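Local coordinates for tyrocidine synthetase 3 (Brevibacillus brevis, PDB 2JGP), which supplies a peptidyl carrier domain and the condensation domain that follows it, and probably forms a peptide bond in nonribosomal assembly of the antibiotic tyrocidine, at residues S9-R14 / A75-T80; L15-E20 / N53-D58; D32-L37 / L42-V47; G358-D363 / G403-P408. All blocks are in the same frame, centred on the assembly; numbering follows the deposited sequence.

Overall arrangement
Contacts 1 to 3 lie in the carrier domain at the N-terminal end of the chain, while contact 4 joins two loops of the condensation domain. Helix 10-23 serves contacts 1 and 2, and helix 41-55 serves contacts 2 and 3, so these three belong to one small helical bundle. Contacts 2 and 3 are buried, with an aromatic ring reaching the partner helix in each; contact 1 is buried at its tryptophan but watery at its margin. Contact 4 is a thin surface contact bridged by water. It nevertheless borders the carrier domain: Arg14 bonds to Gly403, the carbonyl of Glu78 to His361, and Glu54 to His404. Contact 3 is remote from that seam.

Contact 1. Residues S9-R14 / A75-T80; sequences SVWEAR and AFIEET
Trp11, in the first turn of helix 10-23, and Ile77, near the end of helix 70-79, bring the two backbones closest, with a CA-to-CA distance of 7.3 Å. Just ahead of the first helix, Ser9 is the N-cap: its OG accepts from Glu12 N at 3.2 Å with a fairly straight N-H...O angle of 161°. Across the gap Ile77 lays its CG2 methyl over one face of the indole, 3.5 Å from the centroid of the five-membered ring, a CH-pi contact close to the ring normal. CG2 lies anti to the backbone N of Ile77 (CG1 at chi1 -63°), while the other branch runs on so that CD1 stands 3.8 Å from Trp11 CE3. The opposite indole face carries Arg14 NH1, nearer the rim. This packing ties the first helix of the carrier-protein helical bundle to its last one, with Met51 of helix 41-55 touching both Trp11 and Ile77. At the wetter margin, Glu78 CG passes Trp11 CD1 at 3.9 Å and the carboxylate turns toward Ser9. A water there accepts from Trp11 N at 3.0 Å and donates to Glu78 OE2 at 2.6 Å, tying the carboxylate to the backbone of the first helical turn.

Contact 2. Residues L15-E20 / N53-D58; sequences LAQVWE and NEYQVD
Tyr55 reaches from the last turn of helix 41-55 toward Val18 and Gln17 on helix 10-23; the closest CA atoms of the two segments, those of Val18 and Glu54, are 9.1 Å apart. The apolar part is light: Val18 CG2 sits at the ring edge, 4.4 Å from Tyr55 CE1, while Glu54 CG of the tyrosine's own segment lies 3.3 Å above one ring face, toward its rim. Arg14, one turn before Val18, also touches the ring. In the carrier-domain bundle this is the place where helix 41-55 ends against helix 10-23, the chain leaving helical geometry at Gln56 with a positive phi of 50°. The polar part lies at the end of the ring. There the amide of Gln17 comes up to the Tyr55 hydroxyl, but its two ends may be interchanged in the model, which leaves the nature of this approach undecided. Bonds to the condensation domain flank the tyrosine, between Glu54 OE1 and His404 NE2, and from Ala268 N to Gln56 OE1.

Contact 3. Residues D32-L37 / L42-V47; sequences DDFFAL and LRAMRV. With SO4 (sulfate ion), chain C.
Asp33 OD1 holds the turn from which Phe34 reaches Arg43, Ala44 and Val47. It accepts from Phe35 N at 2.8 Å and from Ala36 N at 3.0 Å, the two donors coming from opposite faces of the carboxylate plane; the first bond makes an Asx turn. Phe34, with CG anti to its backbone N (chi1 -174°), drives its ring at the flank of the helix. Its CE1 meets Val47 CG2 at 3.4 Å, CE2 meets Ala44 CB at 3.7 Å, and CZ lies against the backbone where Arg43 passes into Ala44, with the carbonyl carbon of Arg43 near the ring plane. Arg43 points its polar end elsewhere, round a sulfate probably taken up from the crystallisation liquor. Its backbone N donates to sulfate O1 at 2.9 Å and its NH2 to sulfate O3 at 3.2 Å, with weak bonds from NE; His40 ND1 is a further partner of the anion. The sulfate thus sits at the start of helix 41-55, where carrier domains of this family bear phosphopantetheine on a serine. Trp19 of helix 10-23 meets Phe34 edge-to-face and also touches Val47, while Leu61 and Leu64 of helix 61-66 pack on Ala44.

Contact 4. Residues G358-D363 / G403-P408; sequences GRSHAD and GHQDYP
Ser360, in the loop after strand 350-356, faces Gln405 and Asp406 in the loop between helices 387-403 and 409-415 of the condensation domain. Following that second segment, Gly403 looks to the carrier domain, its O accepting from Arg14 NE. Gln405 carries most of this segment's share of the contact. Its CG stands between the backbone N and the carbonyl carbon (chi1 75°) and the chain then runs extended, carrying OE1 to 3.6 Å from Ser360 CB. A water donates to Gln405 OE1 at 2.9 Å and accepts a weak bond from Gly358 N, also at 2.9 Å, while Gln405 NE2 is hydrogen-bonded to Tyr402. Asp406 adds only a distant approach, its OD1 4.5 Å from Ser360 OG; its OD2 is engaged in a salt bridge with Arg14. Gln405 is thus held by a water and by Tyr402 at the end of helix 387-403, and Asp406 by Arg14 of the carrier domain, so the two loops meet lightly beside the interdomain seam.

Contact 1. Residues S9-R14 / A75-T80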
loop_
_atom_site.group_PDB
_atom_site.type_symbol
_atom_site.label_atom_id
_atom_site.label_comp_id
_atom_site.label_asym_id
_atom_site.label_seq_id
_atom_site.Cartn_x
_atom_site.Cartn_y
_atom_site.Cartn_z
ATOM N N SER A 9 -2.402 14.813 0.588
ATOM C CA SER A 9 -3.516 13.953 0.940
ATOM C C SER A 9 -4.396 13.788 -0.271
ATOM O O SER A 9 -4.276 14.542 -1.234
ATOM C CB SER A 9 -4.339 14.567 2.067
ATOM O OG SER A 9 -5.016 15.727 1.620
ATOM N N VAL A 10 -5.314 12.830 -0.199
ATOM C CA VAL A 10 -6.234 12.586 -1.307
ATOM C C VAL A 10 -7.092 13.819 -1.624
ATOM O O VAL A 10 -7.265 14.152 -2.787
ATOM C CB VAL A 10 -7.111 11.312 -1.056
ATOM C CG1 VAL A 10 -8.010 11.497 0.171
ATOM C CG2 VAL A 10 -7.936 10.977 -2.278
ATOM N N TRP A 11 -7.606 14.512 -0.608
ATOM C CA TRP A 11 -8.460 15.675 -0.867
ATOM C C TRP A 11 -7.663 16.879 -1.364
ATOM O O TRP A 11 -8.170 17.654 -2.153
ATOM C CB TRP A 11 -9.342 16.026 0.341
ATOM C CG TRP A 11 -10.468 15.052 0.483
ATOM C CD1 TRP A 11 -10.648 14.144 1.488
ATOM C CD2 TRP A 11 -11.542 14.843 -0.443
ATOM N NE1 TRP A 11 -11.781 13.397 1.257
ATOM C CE2 TRP A 11 -12.347 13.802 0.077
ATOM C CE3 TRP A 11 -11.907 15.434 -1.659
ATOM C CZ2 TRP A 11 -13.492 13.353 -0.570
ATOM C CZ3 TRP A 11 -13.046 14.987 -2.301
ATOM C CH2 TRP A 11 -13.829 13.957 -1.754
ATOM N N GLU A 12 -6.415 17.029 -0.922
ATOM C CA GLU A 12 -5.554 18.080 -1.477
ATOM C C GLU A 12 -5.289 17.829 -2.962
ATOM O O GLU A 12 -5.342 18.761 -3.778
ATOM C CB GLU A 12 -4.248 18.198 -0.693
ATOM C CG GLU A 12 -4.417 18.908 0.641
ATOM C CD GLU A 12 -3.112 19.155 1.359
ATOM O OE1 GLU A 12 -3.160 19.710 2.485
ATOM O OE2 GLU A 12 -2.038 18.818 0.805
ATOM N N ALA A 13 -5.050 16.565 -3.318
ATOM C CA ALA A 13 -4.842 16.179 -4.717
ATOM C C ALA A 13 -6.096 16.419 -5.562
ATOM O O ALA A 13 -6.018 17.028 -6.619
ATOM C CB ALA A 13 -4.420 14.717 -4.807
ATOM N N ARG A 14 -7.247 15.954 -5.080
ATOM C CA ARG A 14 -8.504 16.104 -5.809
ATOM C C ARG A 14 -8.851 17.571 -6.043
ATOM O O ARG A 14 -9.185 17.974 -7.151
ATOM C CB ARG A 14 -9.646 15.411 -5.056
ATOM C CG ARG A 14 -9.563 13.898 -5.103
ATOM C CD ARG A 14 -10.564 13.242 -4.181
ATOM N NE ARG A 14 -10.568 11.796 -4.392
ATOM C CZ ARG A 14 -10.997 10.902 -3.506
ATOM N NH1 ARG A 14 -11.485 11.281 -2.332
ATOM N NH2 ARG A 14 -10.936 9.613 -3.799
ATOM N N ALA A 75 -8.955 19.958 4.542
ATOM C CA ALA A 75 -9.214 19.661 5.951
ATOM C C ALA A 75 -10.716 19.694 6.266
ATOM O O ALA A 75 -11.231 18.823 6.973
ATOM C CB ALA A 75 -8.462 20.639 6.856
ATOM N N PHE A 76 -11.414 20.700 5.746
ATOM C CA PHE A 76 -12.862 20.787 5.927
ATOM C C PHE A 76 -13.565 19.530 5.396
ATOM O O PHE A 76 -14.423 18.961 6.076
ATOM C CB PHE A 76 -13.424 22.030 5.232
ATOM C CG PHE A 76 -14.924 22.035 5.129
ATOM C CD1 PHE A 76 -15.698 22.520 6.168
ATOM C CD2 PHE A 76 -15.561 21.544 3.992
ATOM C CE1 PHE A 76 -17.077 22.525 6.077
ATOM C CE2 PHE A 76 -16.946 21.542 3.897
ATOM C CZ PHE A 76 -17.702 22.038 4.935
ATOM N N ILE A 77 -13.198 19.100 4.191
ATOM C CA ILE A 77 -13.814 17.905 3.588
ATOM C C ILE A 77 -13.525 16.664 4.428
ATOM O O ILE A 77 -14.409 15.827 4.631
ATOM C CB ILE A 77 -13.325 17.649 2.150
ATOM C CG1 ILE A 77 -13.718 18.800 1.221
ATOM C CG2 ILE A 77 -13.915 16.333 1.607
ATOM C CD1 ILE A 77 -13.127 18.664 -0.176
ATOM N N GLU A 78 -12.294 16.554 4.920
ATOM C CA GLU A 78 -11.897 15.430 5.784
ATOM C C GLU A 78 -12.698 15.349 7.079
ATOM O O GLU A 78 -12.924 14.262 7.611
ATOM C CB GLU A 78 -10.416 15.537 6.148
ATOM C CG GLU A 78 -9.478 15.201 5.019
ATOM C CD GLU A 78 -8.059 15.694 5.247
ATOM O OE1 GLU A 78 -7.802 16.406 6.242
ATOM O OE2 GLU A 78 -7.191 15.376 4.412
ATOM N N GLU A 79 -13.104 16.504 7.595
ATOM C CA GLU A 79 -13.750 16.587 8.900
ATOM C C GLU A 79 -15.273 16.659 8.808
ATOM O O GLU A 79 -15.949 16.730 9.838
ATOM C CB GLU A 79 -13.194 17.797 9.663
ATOM C CG GLU A 79 -11.721 17.623 10.030
ATOM C CD GLU A 79 -11.012 18.923 10.365
ATOM O OE1 GLU A 79 -9.779 18.982 10.154
ATOM O OE2 GLU A 79 -11.672 19.876 10.832
ATOM N N THR A 80 -15.811 16.607 7.588
ATOM C CA THR A 80 -17.238 16.830 7.353
ATOM C C THR A 80 -17.908 15.594 6.753
ATOM O O THR A 80 -17.542 15.146 5.671
ATOM C CB THR A 80 -17.454 18.047 6.423
ATOM O OG1 THR A 80 -16.877 19.211 7.028
ATOM C CG2 THR A 80 -18.939 18.297 6.171
HETATM O O HOH W 1 -7.577 13.797 2.333
HETATM O O HOH W 2 -5.681 17.140 3.645
#

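Contact 2. Residues L15-E20 / N53-D58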
loop_
_atom_site.group_PDB
_atom_site.type_symbol
_atom_site.label_atom_id
_atom_site.label_comp_id
_atom_site.label_asym_id
_atom_site.label_seq_id
_atom_site.Cartn_x
_atom_site.Cartn_y
_atom_site.Cartn_z
ATOM N N LEU A 15 -8.758 18.365 -4.984
ATOM C CA LEU A 15 -9.068 19.784 -5.066
ATOM C C LEU A 15 -8.126 20.525 -6.001
ATOM O O LEU A 15 -8.578 21.316 -6.832
ATOM C CB LEU A 15 -9.012 20.432 -3.680
ATOM C CG LEU A 15 -10.243 20.205 -2.801
ATOM C CD1 LEU A 15 -9.923 20.508 -1.325
ATOM C CD2 LEU A 15 -11.413 21.059 -3.293
ATOM N N ALA A 16 -6.829 20.271 -5.860
ATOM C CA ALA A 16 -5.814 20.960 -6.653
ATOM C C ALA A 16 -6.060 20.744 -8.134
ATOM O O ALA A 16 -5.947 21.672 -8.918
ATOM C CB ALA A 16 -4.426 20.480 -6.271
ATOM N N GLN A 17 -6.389 19.503 -8.494
ATOM C CA GLN A 17 -6.729 19.126 -9.870
ATOM C C GLN A 17 -7.923 19.922 -10.398
ATOM O O GLN A 17 -7.884 20.444 -11.512
ATOM C CB GLN A 17 -6.995 17.613 -9.927
ATOM C CG GLN A 17 -7.905 17.100 -11.052
ATOM C CD GLN A 17 -9.322 16.721 -10.574
ATOM O OE1 GLN A 17 -9.543 16.233 -9.435
ATOM N NE2 GLN A 17 -10.282 16.930 -11.450
ATOM N N VAL A 18 -8.980 20.008 -9.598
ATOM C CA VAL A 18 -10.158 20.782 -9.962
ATOM C C VAL A 18 -9.849 22.280 -10.117
ATOM O O VAL A 18 -10.297 22.901 -11.078
ATOM C CB VAL A 18 -11.318 20.557 -8.966
ATOM C CG1 VAL A 18 -12.423 21.576 -9.189
ATOM C CG2 VAL A 18 -11.875 19.128 -9.121
ATOM N N TRP A 19 -9.072 22.853 -9.198
ATOM C CA TRP A 19 -8.716 24.274 -9.294
ATOM C C TRP A 19 -7.927 24.573 -10.568
ATOM O O TRP A 19 -8.158 25.586 -11.220
ATOM C CB TRP A 19 -7.882 24.721 -8.098
ATOM C CG TRP A 19 -8.638 24.885 -6.816
ATOM C CD1 TRP A 19 -9.812 24.276 -6.460
ATOM C CD2 TRP A 19 -8.237 25.674 -5.687
ATOM N NE1 TRP A 19 -10.169 24.652 -5.192
ATOM C CE2 TRP A 19 -9.223 25.510 -4.694
ATOM C CE3 TRP A 19 -7.144 26.509 -5.426
ATOM C CZ2 TRP A 19 -9.150 26.148 -3.450
ATOM C CZ3 TRP A 19 -7.072 27.143 -4.189
ATOM C CH2 TRP A 19 -8.070 26.956 -3.219
ATOM N N GLU A 20 -6.982 23.698 -10.897
ATOM C CA GLU A 20 -6.181 23.852 -12.115
ATOM C C GLU A 20 -7.062 23.894 -13.362
ATOM O O GLU A 20 -6.868 24.736 -14.236
ATOM C CB GLU A 20 -5.160 22.722 -12.231
ATOM C CG GLU A 20 -4.042 22.816 -11.208
ATOM C CD GLU A 20 -3.229 21.537 -11.087
ATOM O OE1 GLU A 20 -2.191 21.570 -10.394
ATOM O OE2 GLU A 20 -3.621 20.509 -11.683
ATOM N N ASN A 53 -19.848 17.132 -9.169
ATOM C CA ASN A 53 -19.939 16.226 -10.315
ATOM C C ASN A 53 -18.936 15.073 -10.272
ATOM O O ASN A 53 -19.294 13.932 -10.561
ATOM C CB ASN A 53 -19.779 16.996 -11.633
ATOM C CG ASN A 53 -20.967 17.902 -11.935
ATOM O OD1 ASN A 53 -22.054 17.736 -11.377
ATOM N ND2 ASN A 53 -20.762 18.864 -12.830
ATOM N N GLU A 54 -17.688 15.370 -9.925
ATOM C CA GLU A 54 -16.635 14.356 -9.938
ATOM C C GLU A 54 -16.656 13.496 -8.672
ATOM O O GLU A 54 -16.423 12.284 -8.751
ATOM C CB GLU A 54 -15.260 15.004 -10.130
ATOM C CG GLU A 54 -14.096 14.014 -10.361
ATOM C CD GLU A 54 -14.195 13.226 -11.663
ATOM O OE1 GLU A 54 -13.509 12.185 -11.784
ATOM O OE2 GLU A 54 -14.943 13.641 -12.567
ATOM N N TYR A 55 -16.949 14.106 -7.520
ATOM C CA TYR A 55 -16.799 13.424 -6.220
ATOM C C TYR A 55 -18.052 13.374 -5.337
ATOM O O TYR A 55 -17.996 12.815 -4.246
ATOM C CB TYR A 55 -15.642 14.057 -5.439
ATOM C CG TYR A 55 -14.350 14.024 -6.213
ATOM C CD1 TYR A 55 -13.799 15.184 -6.752
ATOM C CD2 TYR A 55 -13.699 12.816 -6.450
ATOM C CE1 TYR A 55 -12.613 15.144 -7.485
ATOM C CE2 TYR A 55 -12.520 12.762 -7.182
ATOM C CZ TYR A 55 -11.982 13.925 -7.695
ATOM O OH TYR A 55 -10.822 13.857 -8.426
ATOM N N GLN A 56 -19.172 13.930 -5.801
ATOM C CA GLN A 56 -20.400 14.001 -4.992
ATOM C C GLN A 56 -20.137 14.558 -3.595
ATOM O O GLN A 56 -20.652 14.043 -2.598
ATOM C CB GLN A 56 -21.067 12.625 -4.879
ATOM C CG GLN A 56 -22.049 12.307 -5.977
ATOM C CD GLN A 56 -22.813 11.041 -5.691
ATOM O OE1 GLN A 56 -22.228 10.023 -5.332
ATOM N NE2 GLN A 56 -24.133 11.093 -5.848
ATOM N N VAL A 57 -19.306 15.591 -3.525
ATOM C CA VAL A 57 -19.056 16.292 -2.279
ATOM C C VAL A 57 -19.587 17.703 -2.458
ATOM O O VAL A 57 -19.220 18.391 -3.408
ATOM C CB VAL A 57 -17.566 16.305 -1.915
ATOM C CG1 VAL A 57 -17.325 17.156 -0.673
ATOM C CG2 VAL A 57 -17.075 14.873 -1.684
ATOM N N ASP A 58 -20.467 18.111 -1.555
ATOM C CA ASP A 58 -21.145 19.395 -1.652
ATOM C C ASP A 58 -20.480 20.383 -0.705
ATOM O O ASP A 58 -20.644 20.297 0.512
ATOM C CB ASP A 58 -22.625 19.218 -1.323
ATOM C CG ASP A 58 -23.330 18.271 -2.291
ATOM O OD1 ASP A 58 -23.094 18.380 -3.515
ATOM O OD2 ASP A 58 -24.120 17.418 -1.831
#

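Contact 3. Residues D32-L37 / L42-V47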
loop_
_atom_site.group_PDB
_atom_site.type_symbol
_atom_site.label_atom_id
_atom_site.label_comp_id
_atom_site.label_asym_id
_atom_site.label_seq_id
_atom_site.Cartn_x
_atom_site.Cartn_y
_atom_site.Cartn_z
ATOM N N ASP A 32 -1.865 27.411 -1.921
ATOM C CA ASP A 32 -2.441 28.349 -2.890
ATOM C C ASP A 32 -3.833 28.810 -2.459
ATOM O O ASP A 32 -4.621 28.022 -1.949
ATOM C CB ASP A 32 -2.480 27.737 -4.293
ATOM C CG ASP A 32 -1.124 27.795 -4.995
ATOM O OD1 ASP A 32 -0.501 28.880 -5.033
ATOM O OD2 ASP A 32 -0.685 26.760 -5.526
ATOM N N ASP A 33 -4.103 30.100 -2.654
ATOM C CA ASP A 33 -5.380 30.717 -2.295
ATOM C C ASP A 33 -6.161 30.974 -3.583
ATOM O O ASP A 33 -5.642 31.592 -4.520
ATOM C CB ASP A 33 -5.134 32.021 -1.522
ATOM C CG ASP A 33 -6.422 32.766 -1.176
ATOM O OD1 ASP A 33 -7.114 33.250 -2.095
ATOM O OD2 ASP A 33 -6.734 32.887 0.027
ATOM N N PHE A 34 -7.404 30.495 -3.616
ATOM C CA PHE A 34 -8.249 30.539 -4.819
ATOM C C PHE A 34 -8.384 31.944 -5.402
ATOM O O PHE A 34 -8.343 32.136 -6.619
ATOM C CB PHE A 34 -9.646 29.989 -4.499
ATOM C CG PHE A 34 -10.530 29.863 -5.705
ATOM C CD1 PHE A 34 -10.367 28.809 -6.589
ATOM C CD2 PHE A 34 -11.508 30.815 -5.968
ATOM C CE1 PHE A 34 -11.169 28.693 -7.712
ATOM C CE2 PHE A 34 -12.317 30.708 -7.091
ATOM C CZ PHE A 34 -12.146 29.644 -7.964
ATOM N N PHE A 35 -8.524 32.922 -4.522
ATOM C CA PHE A 35 -8.765 34.294 -4.928
ATOM C C PHE A 35 -7.457 35.000 -5.280
ATOM O O PHE A 35 -7.426 35.836 -6.183
ATOM C CB PHE A 35 -9.569 35.002 -3.839
ATOM C CG PHE A 35 -10.847 34.284 -3.500
ATOM C CD1 PHE A 35 -10.887 33.351 -2.472
ATOM C CD2 PHE A 35 -11.995 34.497 -4.253
ATOM C CE1 PHE A 35 -12.057 32.663 -2.182
ATOM C CE2 PHE A 35 -13.169 33.818 -3.965
ATOM C CZ PHE A 35 -13.200 32.894 -2.931
ATOM N N ALA A 36 -6.371 34.635 -4.602
ATOM C CA ALA A 36 -5.037 35.114 -4.984
ATOM C C ALA A 36 -4.661 34.611 -6.383
ATOM O O ALA A 36 -3.983 35.316 -7.134
ATOM C CB ALA A 36 -3.988 34.679 -3.965
ATOM N N LEU A 37 -5.108 33.402 -6.724
ATOM C CA LEU A 37 -4.845 32.808 -8.039
ATOM C C LEU A 37 -5.703 33.410 -9.158
ATOM O O LEU A 37 -5.530 33.058 -10.327
ATOM C CB LEU A 37 -5.038 31.281 -8.001
ATOM C CG LEU A 37 -4.008 30.457 -7.215
ATOM C CD1 LEU A 37 -4.404 28.986 -7.212
ATOM C CD2 LEU A 37 -2.586 30.627 -7.758
ATOM N N LEU A 42 -17.807 33.651 -9.770
ATOM C CA LEU A 42 -18.220 32.775 -10.870
ATOM C C LEU A 42 -17.427 31.468 -10.889
ATOM O O LEU A 42 -18.011 30.382 -10.942
ATOM C CB LEU A 42 -18.075 33.494 -12.219
ATOM C CG LEU A 42 -18.407 32.704 -13.494
ATOM C CD1 LEU A 42 -19.803 32.084 -13.432
ATOM C CD2 LEU A 42 -18.279 33.596 -14.722
ATOM N N ARG A 43 -16.101 31.572 -10.846
ATOM C CA ARG A 43 -15.253 30.380 -10.907
ATOM C C ARG A 43 -15.233 29.605 -9.584
ATOM O O ARG A 43 -14.998 28.400 -9.589
ATOM C CB ARG A 43 -13.837 30.716 -11.403
ATOM C CG ARG A 43 -13.780 30.874 -12.928
ATOM C CD ARG A 43 -12.369 31.056 -13.468
ATOM N NE ARG A 43 -11.852 32.403 -13.244
ATOM C CZ ARG A 43 -10.618 32.798 -13.563
ATOM N NH1 ARG A 43 -9.752 31.952 -14.110
ATOM N NH2 ARG A 43 -10.243 34.047 -13.322
ATOM N N ALA A 44 -15.491 30.278 -8.463
ATOM C CA ALA A 44 -15.682 29.578 -7.183
ATOM C C ALA A 44 -16.903 28.661 -7.251
ATOM O O ALA A 44 -16.855 27.523 -6.789
ATOM C CB ALA A 44 -15.830 30.572 -6.034
ATOM N N MET A 45 -17.990 29.157 -7.834
ATOM C CA MET A 45 -19.189 28.344 -8.044
ATOM C C MET A 45 -18.911 27.166 -8.988
ATOM O O MET A 45 -19.462 26.074 -8.802
ATOM C CB MET A 45 -20.348 29.208 -8.552
ATOM C CG MET A 45 -20.902 30.132 -7.472
ATOM S SD MET A 45 -22.307 31.132 -7.976
ATOM C CE MET A 45 -21.595 32.137 -9.274
ATOM N N ARG A 46 -18.047 27.378 -9.977
ATOM C CA ARG A 46 -17.621 26.295 -10.869
ATOM C C ARG A 46 -16.815 25.217 -10.128
ATOM O O ARG A 46 -16.947 24.033 -10.433
ATOM C CB ARG A 46 -16.798 26.835 -12.038
ATOM C CG ARG A 46 -17.594 27.593 -13.076
ATOM C CD ARG A 46 -16.658 28.248 -14.075
ATOM N NE ARG A 46 -17.347 28.713 -15.276
ATOM C CZ ARG A 46 -16.805 29.494 -16.211
ATOM N NH1 ARG A 46 -15.549 29.926 -16.102
ATOM N NH2 ARG A 46 -17.527 29.855 -17.264
ATOM N N VAL A 47 -15.983 25.626 -9.170
ATOM C CA VAL A 47 -15.242 24.666 -8.341
ATOM C C VAL A 47 -16.212 23.807 -7.526
ATOM O O VAL A 47 -16.057 22.587 -7.448
ATOM C CB VAL A 47 -14.240 25.362 -7.396
ATOM C CG1 VAL A 47 -13.732 24.388 -6.322
ATOM C CG2 VAL A 47 -13.072 25.934 -8.190
HETATM S S SO4 C . -14.270 34.913 -12.284
HETATM O O1 SO4 C . -14.799 34.127 -11.171
HETATM O O2 SO4 C . -15.057 36.133 -12.406
HETATM O O3 SO4 C . -12.889 35.280 -12.012
HETATM O O4 SO4 C . -14.332 34.156 -13.527
#

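Contact 4. Residues G358-D363 / G403-P408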
loop_
_atom_site.group_PDB
_atom_site.type_symbol
_atom_site.label_atom_id
_atom_site.label_comp_id
_atom_site.label_asym_id
_atom_site.label_seq_id
_atom_site.Cartn_x
_atom_site.Cartn_y
_atom_site.Cartn_z
ATOM N N GLY A 358 -3.954 2.297 1.542
ATOM C CA GLY A 358 -5.416 2.274 1.515
ATOM C C GLY A 358 -6.041 3.016 2.689
ATOM O O GLY A 358 -7.265 2.987 2.871
ATOM N N ARG A 359 -5.203 3.684 3.478
ATOM C CA ARG A 359 -5.617 4.358 4.705
ATOM C C ARG A 359 -5.608 5.864 4.461
ATOM O O ARG A 359 -4.792 6.602 5.027
ATOM C CB ARG A 359 -4.670 3.984 5.846
ATOM C CG ARG A 359 -4.717 2.507 6.213
ATOM C CD ARG A 359 -3.459 2.057 6.908
ATOM N NE ARG A 359 -3.470 0.611 7.151
ATOM C CZ ARG A 359 -4.045 0.030 8.204
ATOM N NH1 ARG A 359 -4.644 0.760 9.141
ATOM N NH2 ARG A 359 -3.987 -1.282 8.342
ATOM N N SER A 360 -6.532 6.311 3.614
ATOM C CA SER A 360 -6.504 7.669 3.079
ATOM C C SER A 360 -7.213 8.683 3.972
ATOM O O SER A 360 -7.338 9.851 3.609
ATOM C CB SER A 360 -7.112 7.679 1.679
ATOM O OG SER A 360 -8.379 7.057 1.675
ATOM N N HIS A 361 -7.666 8.240 5.143
ATOM C CA HIS A 361 -8.243 9.143 6.129
ATOM C C HIS A 361 -7.624 8.835 7.483
ATOM O O HIS A 361 -7.315 7.682 7.778
ATOM C CB HIS A 361 -9.769 8.990 6.184
ATOM C CG HIS A 361 -10.454 10.050 6.990
ATOM N ND1 HIS A 361 -10.603 9.964 8.357
ATOM C CD2 HIS A 361 -11.010 11.230 6.624
ATOM C CE1 HIS A 361 -11.232 11.039 8.798
ATOM N NE2 HIS A 361 -11.487 11.825 7.767
ATOM N N ALA A 362 -7.442 9.875 8.292
ATOM C CA ALA A 362 -6.910 9.739 9.647
ATOM C C ALA A 362 -7.530 8.559 10.397
ATOM O O ALA A 362 -6.822 7.786 11.035
ATOM C CB ALA A 362 -7.138 11.035 10.429
ATOM N N ASP A 363 -8.850 8.421 10.302
ATOM C CA ASP A 363 -9.590 7.409 11.065
ATOM C C ASP A 363 -9.269 5.968 10.667
ATOM O O ASP A 363 -9.513 5.045 11.442
ATOM C CB ASP A 363 -11.105 7.651 10.957
ATOM C CG ASP A 363 -11.571 8.875 11.740
ATOM O OD1 ASP A 363 -12.695 9.346 11.471
ATOM O OD2 ASP A 363 -10.829 9.372 12.616
ATOM N N GLY A 403 -6.188 10.333 -6.553
ATOM C CA GLY A 403 -7.516 10.952 -6.566
ATOM C C GLY A 403 -8.640 9.989 -6.930
ATOM O O GLY A 403 -9.809 10.266 -6.671
ATOM N N HIS A 404 -8.288 8.867 -7.548
ATOM C CA HIS A 404 -9.270 7.864 -7.933
ATOM C C HIS A 404 -8.958 6.502 -7.333
ATOM O O HIS A 404 -9.267 5.472 -7.925
ATOM C CB HIS A 404 -9.369 7.809 -9.449
ATOM C CG HIS A 404 -9.830 9.099 -10.046
ATOM N ND1 HIS A 404 -8.968 10.140 -10.312
ATOM C CD2 HIS A 404 -11.067 9.539 -10.369
ATOM C CE1 HIS A 404 -9.655 11.159 -10.802
ATOM N NE2 HIS A 404 -10.931 10.818 -10.843
ATOM N N GLN A 405 -8.400 6.510 -6.123
ATOM C CA GLN A 405 -7.983 5.280 -5.448
ATOM C C GLN A 405 -9.131 4.470 -4.835
ATOM O O GLN A 405 -8.933 3.315 -4.427
ATOM C CB GLN A 405 -6.948 5.599 -4.362
ATOM C CG GLN A 405 -7.516 6.237 -3.105
ATOM C CD GLN A 405 -6.454 6.462 -2.060
ATOM O OE1 GLN A 405 -6.258 5.636 -1.164
ATOM N NE2 GLN A 405 -5.736 7.564 -2.185
ATOM N N ASP A 406 -10.327 5.049 -4.768
ATOM C CA ASP A 406 -11.459 4.366 -4.140
ATOM C C ASP A 406 -12.239 3.512 -5.141
ATOM O O ASP A 406 -13.476 3.514 -5.174
ATOM C CB ASP A 406 -12.353 5.377 -3.425
ATOM C CG ASP A 406 -11.646 6.030 -2.252
ATOM O OD1 ASP A 406 -11.199 5.300 -1.346
ATOM O OD2 ASP A 406 -11.523 7.264 -2.236
ATOM N N TYR A 407 -11.483 2.788 -5.959
ATOM C CA TYR A 407 -12.008 1.771 -6.856
ATOM C C TYR A 407 -11.161 0.517 -6.637
ATOM O O TYR A 407 -9.976 0.526 -6.939
ATOM C CB TYR A 407 -11.908 2.251 -8.299
ATOM C CG TYR A 407 -12.496 1.306 -9.320
ATOM C CD1 TYR A 407 -13.844 0.963 -9.285
ATOM C CD2 TYR A 407 -11.711 0.777 -10.338
ATOM C CE1 TYR A 407 -14.389 0.105 -10.225
ATOM C CE2 TYR A 407 -12.248 -0.080 -11.284
ATOM C CZ TYR A 407 -13.582 -0.415 -11.223
ATOM O OH TYR A 407 -14.113 -1.262 -12.166
ATOM N N PRO A 408 -11.755 -0.551 -6.071
ATOM C CA PRO A 408 -11.018 -1.792 -5.810
ATOM C C PRO A 408 -10.335 -2.373 -7.051
ATOM O O PRO A 408 -10.955 -2.464 -8.111
ATOM C CB PRO A 408 -12.110 -2.749 -5.316
ATOM C CG PRO A 408 -13.162 -1.873 -4.758
ATOM C CD PRO A 408 -13.151 -0.641 -5.610
HETATM O O HOH W 3 -3.981 4.984 0.477
#